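Local structure of spydx (2J43) at residues A[11-16]-A[99-104]; A[49-54]-A[106-111]; A[116-121]-A[126-131]; A[147-152]-A[172-177]. The protein binds glycogen and related alpha-glucans through its tandem family 41 carbohydrate-binding modules, which form part of a cell-wall-anchored streptococcal enzyme that probably hydrolyses alpha-1,6-glucosidic linkages. One frame throughout, in Å; residues are numbered along the deposited sequence.

Overall arrangement
The four contacts divide between the two tandem modules. Interactions 1 and 2 lie about 12 Å apart, centre to centre, and reach the same five-stranded sheet of the first module; Leu12 CD1 of one packs on Tyr53 CD2 of the other at 3.9 Å. Interaction 2 also takes in residues 106-111, the connection leading to the second module. Interactions 3 and 4 lie in that second module, their centres about 4 Å apart, and are tied through strand 128-134: Val130 N is 2.7 Å from Leu147 O, and Ala129 O is 2.8 Å from Leu175 N. Interactions 1 and 3 lie on opposite sides of the chain's centre, about 34 Å apart between centres.

Interaction 1: residues A[11-16]-A[99-104]; sequences TLPAGE and ENYHAH
Thr11 and Glu99 bring the two backbones together, their CA atoms 5.3 Å apart, and from there the loops diverge so that further contact depends on a long side chain reaching across. The hydroxyl branch of Thr11 does the touching at this first point: OG1 lies 3.9 Å from Glu99 CB, a van der Waals contact made obliquely. Glu99 offers only the base of its side chain here. Its CG sits between the backbone N and the carbonyl carbon (chi1 73°), and the chain then bends at the next bond, so the carboxylate heads away from Thr11. The two residues follow strands 4-9 and 94-97, parallel neighbours in a sheet of the first carbohydrate-binding module, and the contact joins the surface loops just beyond the ends of these strands. Tyr101 supplies the second point. Its backbone is in the left-handed region (phi 65°), while the ring extends back to the other loop and presents its phenol oxygen to the pyrrolidine of Pro13. The OH lies 4.0 Å from Pro13 CG and 4.1 Å from Pro13 CD, with the two side chains crossing at about a right angle. Pro13 also starts a type II beta turn, closed by a backbone hydrogen bond of 3.3 Å from Glu16 N to Pro13 O, with Gly15 in the positive-phi position. Ile71 of strand 66-73 touches both Pro13 and Tyr101, and Tyr69 of the same strand adds to the packing around the tyrosine.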
# COMPACT_ATOMS: atom_id res chain seq x y z
N THR A 11 -12.04 7.86 6.78
CA THR A 11 -13.19 8.49 7.42
C THR A 11 -12.91 8.85 8.87
O THR A 11 -12.67 7.95 9.69
CB THR A 11 -14.39 7.53 7.44
OG1 THR A 11 -14.63 6.98 6.12
CG2 THR A 11 -15.66 8.28 7.77
N LEU A 12 -13.08 10.11 9.21
CA LEU A 12 -12.90 10.54 10.57
C LEU A 12 -14.20 10.39 11.34
O LEU A 12 -15.25 10.22 10.70
CB LEU A 12 -12.44 12.00 10.56
CG LEU A 12 -11.09 12.26 9.84
CD1 LEU A 12 -10.77 13.75 9.85
CD2 LEU A 12 -9.99 11.46 10.43
N PRO A 13 -14.12 10.43 12.67
CA PRO A 13 -15.31 10.20 13.51
C PRO A 13 -16.50 11.07 13.08
O PRO A 13 -16.38 12.29 12.91
CB PRO A 13 -14.80 10.49 14.90
CG PRO A 13 -13.31 10.09 14.82
CD PRO A 13 -12.90 10.59 13.49
N ALA A 14 -17.67 10.42 12.95
CA ALA A 14 -18.88 11.04 12.42
C ALA A 14 -19.29 12.27 13.20
O ALA A 14 -19.41 12.23 14.42
CB ALA A 14 -20.04 10.04 12.48
N GLY A 15 -19.54 13.35 12.47
CA GLY A 15 -20.05 14.57 13.05
C GLY A 15 -19.11 15.41 13.87
O GLY A 15 -19.52 16.40 14.44
N GLU A 16 -17.82 15.04 13.94
CA GLU A 16 -16.88 15.78 14.72
C GLU A 16 -16.14 16.77 13.79
O GLU A 16 -15.73 16.41 12.68
CB GLU A 16 -15.83 14.83 15.34
CG GLU A 16 -16.35 14.03 16.50
CD GLU A 16 -16.37 14.78 17.82
OE1 GLU A 16 -16.05 15.99 17.88
OE2 GLU A 16 -16.77 14.14 18.77
N GLU A 99 -11.81 2.77 7.04
CA GLU A 99 -12.88 3.18 7.94
C GLU A 99 -13.07 2.29 9.17
O GLU A 99 -13.72 2.69 10.12
CB GLU A 99 -14.21 3.27 7.16
CG GLU A 99 -14.80 1.93 6.80
CD GLU A 99 -14.33 1.36 5.48
OE1 GLU A 99 -13.33 1.84 4.87
OE2 GLU A 99 -14.98 0.38 5.04
N ASN A 100 -12.50 1.09 9.13
CA ASN A 100 -12.46 0.20 10.30
C ASN A 100 -11.10 0.22 11.02
O ASN A 100 -10.79 -0.69 11.83
CB ASN A 100 -12.76 -1.23 9.89
CG ASN A 100 -14.10 -1.39 9.20
OD1 ASN A 100 -14.19 -2.05 8.18
ND2 ASN A 100 -15.13 -0.78 9.75
N TYR A 101 -10.26 1.21 10.72
CA TYR A 101 -8.95 1.39 11.37
C TYR A 101 -8.00 0.24 11.08
O TYR A 101 -7.08 -0.01 11.84
CB TYR A 101 -9.10 1.68 12.89
CG TYR A 101 -9.72 3.02 13.14
CD1 TYR A 101 -8.99 4.19 13.03
CD2 TYR A 101 -11.09 3.12 13.46
CE1 TYR A 101 -9.55 5.39 13.21
CE2 TYR A 101 -11.68 4.35 13.65
CZ TYR A 101 -10.90 5.49 13.54
OH TYR A 101 -11.46 6.72 13.70
N HIS A 102 -8.18 -0.42 9.94
CA HIS A 102 -7.21 -1.40 9.46
C HIS A 102 -6.15 -0.65 8.64
O HIS A 102 -6.50 0.18 7.80
CB HIS A 102 -7.90 -2.49 8.63
CG HIS A 102 -8.90 -3.30 9.40
ND1 HIS A 102 -8.61 -3.93 10.60
CD2 HIS A 102 -10.18 -3.65 9.11
CE1 HIS A 102 -9.68 -4.59 11.02
NE2 HIS A 102 -10.65 -4.42 10.14
N ALA A 103 -4.87 -0.96 8.88
CA ALA A 103 -3.78 -0.27 8.23
C ALA A 103 -3.27 -1.01 7.01
O ALA A 103 -3.28 -2.26 6.98
CB ALA A 103 -2.66 -0.01 9.21
N HIS A 104 -2.82 -0.25 6.03
CA HIS A 104 -2.32 -0.80 4.76
C HIS A 104 -1.08 -0.08 4.36
O HIS A 104 -0.97 1.15 4.53
CB HIS A 104 -3.43 -0.64 3.69
CG HIS A 104 -4.72 -1.26 4.07
ND1 HIS A 104 -5.73 -0.57 4.69
CD2 HIS A 104 -5.17 -2.53 3.90
CE1 HIS A 104 -6.77 -1.37 4.87
NE2 HIS A 104 -6.45 -2.57 4.40

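Interaction 2: residues A[49-54]-A[106-111]; sequences DDYGYY and YRPLKE. Unlike the reference sequence in segment 106-111: Glu111 (reference Lys).
A tight Asx-motif turn leading into strand 53-58 meets the connection between the two carbohydrate-binding modules, with Asp50 and Tyr51 receiving Arg107 and Pro108. Asp50 and Arg107 form a salt bridge: NH2 donates to Asp50 OD2 at 2.7 Å, with a nearly straight N-H...O angle of 175°. The carboxylate oxygen uses its anti lone pair, and it lies almost in the guanidinium plane. Arg107 reaches this position on an extended chain, with CG opposite the backbone N (chi1 -178°), and runs past Tyr51 in the reverse sense. One face of its guanidinium is covered by the base of that tyrosine, Tyr51 CB standing 4.2 Å above the plane, while Arg107 NE is 3.8 Å from Tyr51 CD1. The ring and guanidinium planes stand 83° apart, and NE approaches the ring obliquely. In the turn itself, Asp49 OD1 accepts from Gly52 N at 3.0 Å, folding the backbone so that Asp50 and Tyr51 project toward the connection. Further out along the ring, Tyr51 CE1 packs on Pro108 CD at 4.1 Å, the two side chains crossing at about a right angle. Trp96 of strand 94-97 lies edge-to-face with Tyr51 and also touches Arg107 and Pro108, while Lys10 forms a cation-pi contact with the tyrosine.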
# COMPACT_ATOMS: atom_id res chain seq x y z
N ASP A 49 -7.58 14.98 0.76
CA ASP A 49 -7.11 14.38 -0.49
C ASP A 49 -8.18 13.39 -0.98
O ASP A 49 -9.26 13.28 -0.42
CB ASP A 49 -5.71 13.75 -0.36
CG ASP A 49 -5.70 12.48 0.46
OD1 ASP A 49 -6.74 12.10 1.02
OD2 ASP A 49 -4.66 11.78 0.51
N ASP A 50 -7.88 12.70 -2.09
CA ASP A 50 -8.82 11.81 -2.69
C ASP A 50 -9.30 10.68 -1.79
O ASP A 50 -10.49 10.36 -1.75
CB ASP A 50 -8.22 11.22 -3.96
CG ASP A 50 -9.26 10.56 -4.78
OD1 ASP A 50 -10.13 11.29 -5.31
OD2 ASP A 50 -9.34 9.33 -4.94
N TYR A 51 -8.39 10.08 -1.02
CA TYR A 51 -8.73 8.95 -0.15
C TYR A 51 -9.57 9.41 1.07
O TYR A 51 -10.43 8.70 1.58
CB TYR A 51 -7.41 8.26 0.30
CG TYR A 51 -7.58 7.01 1.14
CD1 TYR A 51 -7.90 5.79 0.56
CD2 TYR A 51 -7.42 7.05 2.52
CE1 TYR A 51 -8.08 4.63 1.31
CE2 TYR A 51 -7.58 5.91 3.28
CZ TYR A 51 -7.90 4.70 2.68
OH TYR A 51 -8.07 3.53 3.36
N GLY A 52 -9.30 10.62 1.52
CA GLY A 52 -9.86 11.11 2.76
C GLY A 52 -9.13 12.31 3.31
O GLY A 52 -9.21 13.42 2.72
N TYR A 53 -8.53 12.16 4.49
CA TYR A 53 -7.65 13.19 5.03
C TYR A 53 -6.28 12.61 5.27
O TYR A 53 -6.14 11.39 5.45
CB TYR A 53 -8.20 13.75 6.36
CG TYR A 53 -9.36 14.69 6.18
CD1 TYR A 53 -9.16 16.07 6.11
CD2 TYR A 53 -10.63 14.20 6.02
CE1 TYR A 53 -10.24 16.93 5.94
CE2 TYR A 53 -11.74 15.06 5.81
CZ TYR A 53 -11.52 16.42 5.78
OH TYR A 53 -12.60 17.28 5.59
N TYR A 54 -5.25 13.43 5.24
CA TYR A 54 -3.97 12.94 5.66
C TYR A 54 -3.25 13.94 6.56
O TYR A 54 -3.49 15.16 6.53
CB TYR A 54 -3.07 12.56 4.47
CG TYR A 54 -2.60 13.75 3.63
CD1 TYR A 54 -1.34 14.28 3.80
CD2 TYR A 54 -3.47 14.37 2.73
CE1 TYR A 54 -0.91 15.42 3.05
CE2 TYR A 54 -3.08 15.51 1.99
CZ TYR A 54 -1.79 16.01 2.16
OH TYR A 54 -1.40 17.14 1.45
N TYR A 106 -0.06 0.39 1.31
CA TYR A 106 -0.31 1.05 0.01
C TYR A 106 -1.80 1.39 0.01
O TYR A 106 -2.54 0.96 0.89
CB TYR A 106 0.05 0.09 -1.13
CG TYR A 106 -0.65 -1.25 -1.02
CD1 TYR A 106 -2.00 -1.41 -1.36
CD2 TYR A 106 0.04 -2.39 -0.57
CE1 TYR A 106 -2.65 -2.61 -1.21
CE2 TYR A 106 -0.60 -3.62 -0.43
CZ TYR A 106 -1.94 -3.74 -0.78
OH TYR A 106 -2.60 -4.94 -0.67
N ARG A 107 -2.23 2.21 -0.95
CA ARG A 107 -3.64 2.54 -1.04
C ARG A 107 -4.48 1.34 -1.49
O ARG A 107 -4.27 0.85 -2.60
CB ARG A 107 -3.83 3.66 -2.02
CG ARG A 107 -5.25 4.09 -2.11
CD ARG A 107 -5.39 5.25 -3.00
NE ARG A 107 -6.77 5.64 -3.09
CZ ARG A 107 -7.16 6.78 -3.64
NH1 ARG A 107 -6.27 7.64 -4.14
NH2 ARG A 107 -8.44 7.06 -3.68
N PRO A 108 -5.42 0.86 -0.69
CA PRO A 108 -6.26 -0.28 -1.10
C PRO A 108 -7.11 0.10 -2.31
O PRO A 108 -7.61 1.21 -2.41
CB PRO A 108 -7.15 -0.51 0.12
CG PRO A 108 -6.41 0.11 1.24
CD PRO A 108 -5.72 1.28 0.71
N LEU A 109 -7.23 -0.80 -3.26
CA LEU A 109 -8.00 -0.51 -4.44
C LEU A 109 -9.34 -1.26 -4.41
O LEU A 109 -9.66 -1.94 -3.44
CB LEU A 109 -7.16 -0.82 -5.67
CG LEU A 109 -5.78 -0.14 -5.65
CD1 LEU A 109 -4.96 -0.56 -6.87
CD2 LEU A 109 -5.83 1.42 -5.54
N LYS A 110 -10.13 -1.06 -5.46
CA LYS A 110 -11.44 -1.69 -5.63
C LYS A 110 -11.42 -3.21 -5.44
O LYS A 110 -10.49 -3.91 -5.86
CB LYS A 110 -12.02 -1.31 -7.03
CG LYS A 110 -11.02 -1.40 -8.22
CD LYS A 110 -11.71 -1.17 -9.60
CE LYS A 110 -10.84 -0.42 -10.64
NZ LYS A 110 -9.65 -1.18 -11.18
N GLU A 111 -12.47 -3.74 -4.81
CA GLU A 111 -12.59 -5.19 -4.61
C GLU A 111 -12.75 -5.89 -5.95
O GLU A 111 -13.30 -5.33 -6.88
CB GLU A 111 -13.80 -5.51 -3.71
CG GLU A 111 -13.38 -5.89 -2.29
CD GLU A 111 -14.56 -6.10 -1.36
OE1 GLU A 111 -15.52 -6.83 -1.73
OE2 GLU A 111 -14.51 -5.54 -0.23

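Interaction 3: residues A[116-121]-A[126-131]; sequences INYHNQ and DNLAVW
This is a buried apolar contact inside the second module, where Ile116 and Tyr118 of strand 113-119 face Val130 and Leu128 of strand 128-134. The touching parts run 153° apart, roughly antiparallel, yet the strands are not hydrogen-bonded neighbours: Ile116 and Val130, the closest pair by backbone, keep their CA atoms 8.5 Å apart, and side chains fill the gap. At one end, the terminal methyl of Ile116 meets one branch of the valine, CD1 to Val130 CG1 at 4.1 Å, in an oblique crossing. Val130 CG1 is opposite its own backbone N (chi1 -172°), which directs this methyl into the gap. At the other end a single methyl of Leu128 serves two partners. Its CD1 lies 3.9 Å from Tyr118 CE2, approaching the ring at a slant, with the two side chains nearly perpendicular. The same CD1 is 3.9 Å from Asn120 ND2, whose side chain comes from the opposite direction. The amide finds its polar partner elsewhere: ND2 donates to His124 O, in the short loop joining the two segments. Tyr118 likewise directs its hydroxyl past the leucine to bond with Asp206 O. Phe172 of strand 170-176 packs on both Ile116 and Val130, and Ile174 on Tyr118, continuing the apolar layer. Inward-facing residues that alternate along two strands and meet without backbone bonds are characteristic of the core of a beta-sandwich, the fold of this carbohydrate-binding module.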
# COMPACT_ATOMS: atom_id res chain seq x y z
N ILE A 116 -0.98 -5.52 -10.18
CA ILE A 116 0.38 -6.01 -10.24
C ILE A 116 1.28 -4.85 -10.59
O ILE A 116 1.19 -4.30 -11.67
CB ILE A 116 0.49 -7.13 -11.28
CG1 ILE A 116 -0.40 -8.31 -10.85
CG2 ILE A 116 1.98 -7.49 -11.48
CD1 ILE A 116 -0.54 -9.44 -11.90
N ASN A 117 2.14 -4.47 -9.66
CA ASN A 117 3.12 -3.42 -9.85
C ASN A 117 4.46 -4.05 -10.19
O ASN A 117 4.87 -5.04 -9.54
CB ASN A 117 3.30 -2.63 -8.54
CG ASN A 117 2.07 -1.90 -8.11
OD1 ASN A 117 1.80 -0.80 -8.61
ND2 ASN A 117 1.25 -2.52 -7.21
N TYR A 118 5.15 -3.53 -11.21
CA TYR A 118 6.43 -4.08 -11.60
C TYR A 118 7.41 -2.95 -11.73
O TYR A 118 7.14 -2.05 -12.49
CB TYR A 118 6.37 -4.79 -12.99
CG TYR A 118 7.74 -5.27 -13.41
CD1 TYR A 118 8.32 -6.37 -12.76
CD2 TYR A 118 8.47 -4.64 -14.42
CE1 TYR A 118 9.60 -6.80 -13.09
CE2 TYR A 118 9.75 -5.09 -14.78
CZ TYR A 118 10.31 -6.16 -14.10
OH TYR A 118 11.57 -6.61 -14.44
N HIS A 119 8.53 -3.02 -11.01
CA HIS A 119 9.58 -2.02 -11.01
C HIS A 119 10.88 -2.65 -11.55
O HIS A 119 11.17 -3.81 -11.24
CB HIS A 119 9.79 -1.46 -9.59
CG HIS A 119 10.64 -0.21 -9.54
ND1 HIS A 119 12.01 -0.24 -9.47
CD2 HIS A 119 10.29 1.09 -9.51
CE1 HIS A 119 12.47 1.00 -9.47
NE2 HIS A 119 11.45 1.83 -9.47
N ASN A 120 11.61 -1.90 -12.38
CA ASN A 120 12.96 -2.28 -12.76
C ASN A 120 13.92 -1.11 -12.58
O ASN A 120 13.49 0.02 -12.33
CB ASN A 120 13.03 -2.91 -14.18
CG ASN A 120 12.62 -1.95 -15.30
OD1 ASN A 120 12.57 -0.73 -15.10
ND2 ASN A 120 12.32 -2.52 -16.52
N GLN A 121 15.22 -1.39 -12.70
CA GLN A 121 16.27 -0.41 -12.37
C GLN A 121 16.34 0.69 -13.39
O GLN A 121 16.56 1.86 -13.05
CB GLN A 121 17.62 -1.09 -12.33
CG GLN A 121 17.73 -2.16 -11.31
CD GLN A 121 17.54 -1.64 -9.91
OE1 GLN A 121 16.54 -1.93 -9.26
NE2 GLN A 121 18.50 -0.84 -9.45
N ASP A 126 8.73 -0.16 -21.94
CA ASP A 126 8.22 -0.36 -23.28
C ASP A 126 8.31 -1.84 -23.65
O ASP A 126 9.33 -2.49 -23.46
CB ASP A 126 9.01 0.42 -24.33
CG ASP A 126 8.65 1.90 -24.40
OD1 ASP A 126 7.64 2.32 -23.80
OD2 ASP A 126 9.35 2.68 -25.10
N ASN A 127 7.20 -2.33 -24.20
CA ASN A 127 7.08 -3.70 -24.71
C ASN A 127 7.17 -4.80 -23.65
O ASN A 127 7.32 -5.98 -23.96
CB ASN A 127 8.02 -3.95 -25.86
CG ASN A 127 7.90 -2.91 -26.97
OD1 ASN A 127 8.89 -2.24 -27.30
ND2 ASN A 127 6.71 -2.69 -27.45
N LEU A 128 7.10 -4.42 -22.38
CA LEU A 128 6.95 -5.42 -21.32
C LEU A 128 5.45 -5.71 -21.15
O LEU A 128 4.63 -4.82 -21.36
CB LEU A 128 7.55 -4.89 -20.02
CG LEU A 128 9.05 -4.63 -20.05
CD1 LEU A 128 9.55 -4.33 -18.60
CD2 LEU A 128 9.90 -5.69 -20.70
N ALA A 129 5.09 -6.92 -20.74
CA ALA A 129 3.68 -7.28 -20.58
C ALA A 129 3.55 -8.27 -19.45
O ALA A 129 4.54 -8.90 -19.07
CB ALA A 129 3.15 -7.93 -21.85
N VAL A 130 2.34 -8.45 -19.00
CA VAL A 130 2.04 -9.39 -17.91
C VAL A 130 1.19 -10.52 -18.47
O VAL A 130 0.11 -10.29 -18.99
CB VAL A 130 1.28 -8.73 -16.74
CG1 VAL A 130 1.21 -9.76 -15.56
CG2 VAL A 130 1.97 -7.44 -16.33
N TRP A 131 1.68 -11.75 -18.33
CA TRP A 131 0.94 -12.96 -18.63
C TRP A 131 0.19 -13.38 -17.35
O TRP A 131 0.78 -13.39 -16.31
CB TRP A 131 1.91 -14.07 -19.03
CG TRP A 131 1.24 -15.28 -19.55
CD1 TRP A 131 1.05 -16.47 -18.89
CD2 TRP A 131 0.67 -15.46 -20.86
NE1 TRP A 131 0.39 -17.37 -19.70
CE2 TRP A 131 0.13 -16.78 -20.91
CE3 TRP A 131 0.52 -14.65 -21.99
CZ2 TRP A 131 -0.53 -17.27 -22.03
CZ3 TRP A 131 -0.14 -15.15 -23.10
CH2 TRP A 131 -0.66 -16.44 -23.11

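Interaction 4: residues A[147-152]-A[172-177]; sequences LDLSHK and FLILDK
Leu149 points its side chain at Ile174, and the two meet through methyl groups, Leu149 CD1 lying 4.3 Å from Ile174 CG2. The contact is light, and no hydrogen bond joins the segments; the closest CA atoms across the contact, those of the same two residues, are 9.4 Å apart. Toward the surface Lys177 swings across, its chain bent at chi3 (-56°), and brings its ammonium group near Asp148. The resulting salt bridge is long, with Lys177 NZ 3.7 Å from Asp148 OD1, and the two side chains cross at about a right angle. Asp148 is modelled in two conformers, so this long ion pair is doubtful; Lys177 NZ also makes a weak hydrogen bond to Asn145 OD1. Beyond Leu149 the chain turns, and Lys152 NZ curls back to the backbone, forming a weak bond of 3.0 Å to Ser150 O. Strands 147-153 and 170-176 flank strand 128-134 in the sheet, and the contact therefore bridges over that strand: Leu149 rests on Leu128 and Val130 and reaches Ala157 of strand 156-162.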
# COMPACT_ATOMS: atom_id res chain seq x y z
N LEU A 147 -0.75 -8.43 -20.92
CA LEU A 147 -1.27 -7.12 -20.61
C LEU A 147 -0.14 -6.12 -20.60
O LEU A 147 0.88 -6.32 -19.92
CB LEU A 147 -1.97 -7.12 -19.24
CG LEU A 147 -3.01 -8.20 -18.97
CD1 LEU A 147 -3.43 -8.21 -17.52
CD2 LEU A 147 -4.21 -8.10 -19.91
N ASP A 148 -0.30 -5.01 -21.33
CA ASP A 148 0.73 -3.97 -21.35
C ASP A 148 0.96 -3.37 -19.95
O ASP A 148 0.01 -3.19 -19.18
CB ASP A 148 0.32 -2.79 -22.25
CG ASP A 148 0.24 -3.14 -23.74
OD1 ASP A 148 0.93 -4.03 -24.24
OD2 ASP A 148 -0.52 -2.51 -24.48
N LEU A 149 2.20 -3.02 -19.68
CA LEU A 149 2.58 -2.23 -18.51
C LEU A 149 2.73 -0.74 -18.91
O LEU A 149 3.78 -0.10 -18.69
CB LEU A 149 3.89 -2.79 -17.95
CG LEU A 149 3.68 -4.11 -17.17
CD1 LEU A 149 4.97 -4.85 -16.97
CD2 LEU A 149 3.02 -3.91 -15.83
N SER A 150 1.69 -0.18 -19.51
CA SER A 150 1.72 1.22 -19.95
C SER A 150 1.38 2.18 -18.79
O SER A 150 1.74 3.38 -18.86
CB SER A 150 0.77 1.44 -21.12
OG SER A 150 -0.53 1.01 -20.80
N HIS A 151 0.68 1.71 -17.75
CA HIS A 151 0.31 2.63 -16.66
C HIS A 151 1.52 2.74 -15.74
O HIS A 151 2.17 1.72 -15.44
CB HIS A 151 -0.89 2.13 -15.86
CG HIS A 151 -2.19 2.15 -16.60
ND1 HIS A 151 -2.61 1.11 -17.40
CD2 HIS A 151 -3.16 3.10 -16.68
CE1 HIS A 151 -3.80 1.40 -17.92
NE2 HIS A 151 -4.15 2.60 -17.50
N LYS A 152 1.84 3.96 -15.33
CA LYS A 152 2.94 4.22 -14.43
C LYS A 152 2.40 4.76 -13.13
O LYS A 152 1.50 5.61 -13.07
CB LYS A 152 4.00 5.16 -15.04
CG LYS A 152 4.50 4.73 -16.44
CD LYS A 152 5.42 3.51 -16.38
CE LYS A 152 5.72 2.84 -17.73
NZ LYS A 152 4.76 3.13 -18.85
N PHE A 172 1.12 -15.34 -12.58
CA PHE A 172 1.50 -14.39 -13.60
C PHE A 172 3.00 -14.43 -13.88
O PHE A 172 3.80 -15.04 -13.17
CB PHE A 172 1.02 -12.97 -13.23
CG PHE A 172 1.65 -12.39 -12.00
CD1 PHE A 172 2.80 -11.57 -12.07
CD2 PHE A 172 1.12 -12.63 -10.77
CE1 PHE A 172 3.34 -11.03 -10.92
CE2 PHE A 172 1.68 -12.04 -9.62
CZ PHE A 172 2.78 -11.27 -9.73
N LEU A 173 3.39 -13.78 -14.98
CA LEU A 173 4.78 -13.70 -15.34
C LEU A 173 5.02 -12.40 -16.03
O LEU A 173 4.17 -11.93 -16.75
CB LEU A 173 5.18 -14.87 -16.24
CG LEU A 173 6.67 -15.15 -16.33
CD1 LEU A 173 7.40 -15.44 -15.02
CD2 LEU A 173 6.98 -16.30 -17.34
N ILE A 174 6.16 -11.79 -15.80
CA ILE A 174 6.49 -10.56 -16.55
C ILE A 174 7.28 -10.95 -17.80
O ILE A 174 8.32 -11.65 -17.70
CB ILE A 174 7.33 -9.58 -15.72
CG1 ILE A 174 6.71 -9.32 -14.35
CG2 ILE A 174 7.52 -8.25 -16.47
CD1 ILE A 174 5.29 -8.75 -14.39
N LEU A 175 6.82 -10.46 -18.95
CA LEU A 175 7.42 -10.77 -20.25
C LEU A 175 8.07 -9.57 -20.89
O LEU A 175 7.64 -8.42 -20.68
CB LEU A 175 6.34 -11.27 -21.20
CG LEU A 175 5.42 -12.39 -20.71
CD1 LEU A 175 4.48 -12.85 -21.85
CD2 LEU A 175 6.27 -13.52 -20.15
N ASP A 176 9.11 -9.83 -21.66
CA ASP A 176 9.69 -8.83 -22.51
C ASP A 176 9.47 -9.21 -23.97
O ASP A 176 10.13 -10.07 -24.50
CB ASP A 176 11.17 -8.68 -22.17
CG ASP A 176 11.85 -7.60 -22.96
OD1 ASP A 176 11.24 -7.09 -23.93
OD2 ASP A 176 13.03 -7.23 -22.68
N LYS A 177 8.50 -8.57 -24.59
CA LYS A 177 8.09 -8.92 -25.97
C LYS A 177 9.11 -8.50 -27.04
O LYS A 177 8.94 -8.88 -28.19
CB LYS A 177 6.78 -8.27 -26.30
CG LYS A 177 5.64 -8.67 -25.35
CD LYS A 177 4.28 -8.21 -25.81
CE LYS A 177 4.20 -6.71 -26.05
NZ LYS A 177 2.86 -6.24 -26.52